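Local structure of molybdopterin synthase catalytic subunit (Helicobacter pylori, 3RPF) at residues V35-V40 against S91-S96. The protein probably converts precursor Z into molybdopterin, inserting two sulfur atoms supplied by the carrier protein MoaD to form the dithiolene group. Residues are numbered along the deposited sequence; the frame is centred on the assembly and turned at random.
Sequences VFVGIV and SFLCVS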
ATOM      1  N   VAL A  35       2.897   2.870  -1.335  1.00 20.80           N
ATOM      2  CA  VAL A  35       2.586   3.430  -2.643  1.00 18.21           C
ATOM      3  C   VAL A  35       1.433   2.663  -3.273  1.00 22.00           C
ATOM      4  O   VAL A  35       1.326   1.437  -3.118  1.00 24.94           O
ATOM      5  CB  VAL A  35       3.787   3.327  -3.595  1.00 27.80           C
ATOM      6  CG1 VAL A  35       3.368   3.671  -5.014  1.00 29.42           C
ATOM      7  CG2 VAL A  35       4.914   4.229  -3.130  1.00 35.89           C
ATOM      8  N   PHE A  36       0.558   3.394  -3.950  1.00 20.47           N
ATOM      9  CA  PHE A  36      -0.429   2.791  -4.824  1.00 22.07           C
ATOM     10  C   PHE A  36      -0.308   3.402  -6.208  1.00 25.37           C
ATOM     11  O   PHE A  36      -0.161   4.617  -6.348  1.00 24.22           O
ATOM     12  CB  PHE A  36      -1.854   3.013  -4.314  1.00 22.41           C
ATOM     13  CG  PHE A  36      -2.893   2.355  -5.175  1.00 22.69           C
ATOM     14  CD1 PHE A  36      -3.244   1.025  -4.967  1.00 30.31           C
ATOM     15  CD2 PHE A  36      -3.491   3.042  -6.210  1.00 23.02           C
ATOM     16  CE1 PHE A  36      -4.191   0.407  -5.767  1.00 33.47           C
ATOM     17  CE2 PHE A  36      -4.450   2.419  -7.023  1.00 26.00           C
ATOM     18  CZ  PHE A  36      -4.791   1.109  -6.797  1.00 30.39           C
ATOM     19  N   VAL A  37      -0.373   2.560  -7.231  1.00 20.02           N
ATOM     20  CA  VAL A  37      -0.342   3.038  -8.596  1.00 20.07           C
ATOM     21  C   VAL A  37      -1.524   2.429  -9.348  1.00 24.02           C
ATOM     22  O   VAL A  37      -1.678   1.207  -9.379  1.00 25.79           O
ATOM     23  CB  VAL A  37       0.961   2.668  -9.307  1.00 29.22           C
ATOM     24  CG1 VAL A  37       0.920   3.159 -10.776  1.00 30.30           C
ATOM     25  CG2 VAL A  37       2.152   3.257  -8.555  1.00 27.89           C
ATOM     26  N   GLY A  38      -2.373   3.285  -9.912  1.00 22.66           N
ATOM     27  CA  GLY A  38      -3.469   2.839 -10.762  1.00 25.81           C
ATOM     28  C   GLY A  38      -3.021   2.864 -12.214  1.00 29.33           C
ATOM     29  O   GLY A  38      -2.626   3.916 -12.733  1.00 26.24           O
ATOM     30  N   ILE A  39      -3.062   1.699 -12.858  1.00 25.84           N
ATOM     31  CA  ILE A  39      -2.528   1.525 -14.198  1.00 20.43           C
ATOM     32  C   ILE A  39      -3.668   1.211 -15.139  1.00 24.51           C
ATOM     33  O   ILE A  39      -4.509   0.376 -14.830  1.00 34.07           O
ATOM     34  CB  ILE A  39      -1.568   0.335 -14.244  1.00 25.33           C
ATOM     35  CG1 ILE A  39      -0.376   0.576 -13.320  1.00 29.34           C
ATOM     36  CG2 ILE A  39      -1.141   0.053 -15.686  1.00 25.82           C
ATOM     37  CD1 ILE A  39       0.386  -0.691 -12.981  1.00 25.68           C
ATOM     38  N   VAL A  40      -3.711   1.884 -16.289  1.00 24.36           N
ATOM     39  CA  VAL A  40      -4.776   1.628 -17.239  1.00 23.40           C
ATOM     40  C   VAL A  40      -4.557   0.264 -17.876  1.00 28.72           C
ATOM     41  O   VAL A  40      -3.511  -0.010 -18.463  1.00 31.91           O
ATOM     42  CB  VAL A  40      -4.844   2.732 -18.315  1.00 31.28           C
ATOM     43  CG1 VAL A  40      -5.838   2.352 -19.394  1.00 34.55           C
ATOM     44  CG2 VAL A  40      -5.219   4.077 -17.678  1.00 30.26           C
ATOM     45  N   SER A  91      -2.316   6.338 -14.269  1.00 24.09           N
ATOM     46  CA  SER A  91      -3.221   7.487 -14.259  1.00 27.56           C
ATOM     47  C   SER A  91      -3.358   8.079 -12.868  1.00 32.83           C
ATOM     48  O   SER A  91      -3.896   9.178 -12.703  1.00 28.96           O
ATOM     49  CB  SER A  91      -4.594   7.062 -14.758  1.00 25.77           C
ATOM     50  OG  SER A  91      -5.141   6.067 -13.911  1.00 29.71           O
ATOM     51  N   PHE A  92      -2.869   7.359 -11.862  1.00 17.05           N
ATOM     52  CA  PHE A  92      -3.062   7.794 -10.490  1.00 20.32           C
ATOM     53  C   PHE A  92      -1.952   7.175  -9.654  1.00 26.60           C
ATOM     54  O   PHE A  92      -1.550   6.040  -9.897  1.00 23.94           O
ATOM     55  CB  PHE A  92      -4.445   7.331 -10.002  1.00 20.45           C
ATOM     56  CG  PHE A  92      -4.639   7.409  -8.495  1.00 22.75           C
ATOM     57  CD1 PHE A  92      -4.496   8.614  -7.817  1.00 21.11           C
ATOM     58  CD2 PHE A  92      -5.020   6.282  -7.774  1.00 26.10           C
ATOM     59  CE1 PHE A  92      -4.687   8.695  -6.445  1.00 22.99           C
ATOM     60  CE2 PHE A  92      -5.228   6.348  -6.394  1.00 29.23           C
ATOM     61  CZ  PHE A  92      -5.059   7.566  -5.723  1.00 32.25           C
ATOM     62  N   LEU A  93      -1.440   7.940  -8.701  1.00 24.42           N
ATOM     63  CA  LEU A  93      -0.381   7.456  -7.829  1.00 26.30           C
ATOM     64  C   LEU A  93      -0.527   8.169  -6.513  1.00 21.34           C
ATOM     65  O   LEU A  93      -0.796   9.379  -6.477  1.00 27.13           O
ATOM     66  CB  LEU A  93       0.997   7.750  -8.436  1.00 30.35           C
ATOM     67  CG  LEU A  93       2.204   7.264  -7.629  1.00 39.93           C
ATOM     68  CD1 LEU A  93       3.316   6.759  -8.540  1.00 44.35           C
ATOM     69  CD2 LEU A  93       2.709   8.374  -6.744  1.00 35.95           C
ATOM     70  N   CYS A  94      -0.387   7.435  -5.417  1.00 19.54           N
ATOM     71  CA  CYS A  94      -0.334   8.104  -4.136  1.00 19.49           C
ATOM     72  C   CYS A  94       0.624   7.436  -3.194  1.00 20.45           C
ATOM     73  O   CYS A  94       0.970   6.249  -3.349  1.00 22.95           O
ATOM     74  CB  CYS A  94      -1.725   8.235  -3.522  1.00 33.60           C
ATOM     75  SG  CYS A  94      -2.487   6.687  -3.079  1.00 30.46           S
ATOM     76  N   VAL A  95       1.093   8.223  -2.234  1.00 19.28           N
ATOM     77  CA  VAL A  95       2.068   7.733  -1.264  1.00 16.60           C
ATOM     78  C   VAL A  95       1.634   8.174   0.112  1.00 21.75           C
ATOM     79  O   VAL A  95       1.133   9.289   0.296  1.00 21.49           O
ATOM     80  CB  VAL A  95       3.469   8.294  -1.559  1.00 22.06           C
ATOM     81  CG1 VAL A  95       3.433   9.830  -1.539  1.00 28.25           C
ATOM     82  CG2 VAL A  95       4.485   7.764  -0.566  1.00 28.35           C
ATOM     83  N   SER A  96       1.809   7.277   1.074  1.00 20.18           N
ATOM     84  CA  SER A  96       1.575   7.572   2.468  1.00 20.61           C
ATOM     85  C   SER A  96       2.836   7.087   3.128  1.00 24.26           C
ATOM     86  O   SER A  96       3.167   5.892   3.016  1.00 23.57           O
ATOM     87  CB  SER A  96       0.381   6.763   2.971  1.00 23.32           C
ATOM     88  OG  SER A  96       0.232   6.902   4.377  1.00 21.80           O
TER
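Phe36 and Phe92 meet on one face of an antiparallel strand pair, rim against rim, with Phe36 CD2 3.7 Å from Phe92 CE2 and the ring planes inclined at 48°. Both hold CG anti to the backbone N (chi1 -178° and 165°), which brings the two rims together on this shared face. On the same face Cys94 SG lies 3.9 Å from Phe36 CB. In the backbone, Phe36 and Cys94 form a hydrogen-bonded pair, Phe36 N reaching Cys94 O at 2.9 Å and Cys94 N returning to Phe36 O. On the opposite face, Val37 CG2 packs on Leu93 CD1 at 3.7 Å, whereas Val35 CG2 and Val95 CG2 stand 4.4 Å apart. Packing is also looser, though still buried, where Val40 CG2 approaches Ser91 CB only to 4.2 Å. Here a classic bulge sets Ser91 and Phe92 opposite the single Gly38: Gly38 N donates to Phe92 O, and Ser91 N to Gly38 O. Ser91 OG hydrogen-bonds to Gly74 O of the partner sulfur-carrier chain, so this end meets MoaD; Ile39 and Val40 probably bind substrate. Helix 101-118 covers the Phe36 face and helix 14-27 the Leu93 face; strand 74-82 flanks 91-96, while the second MoaE subunit extends the sheet beyond 35-37.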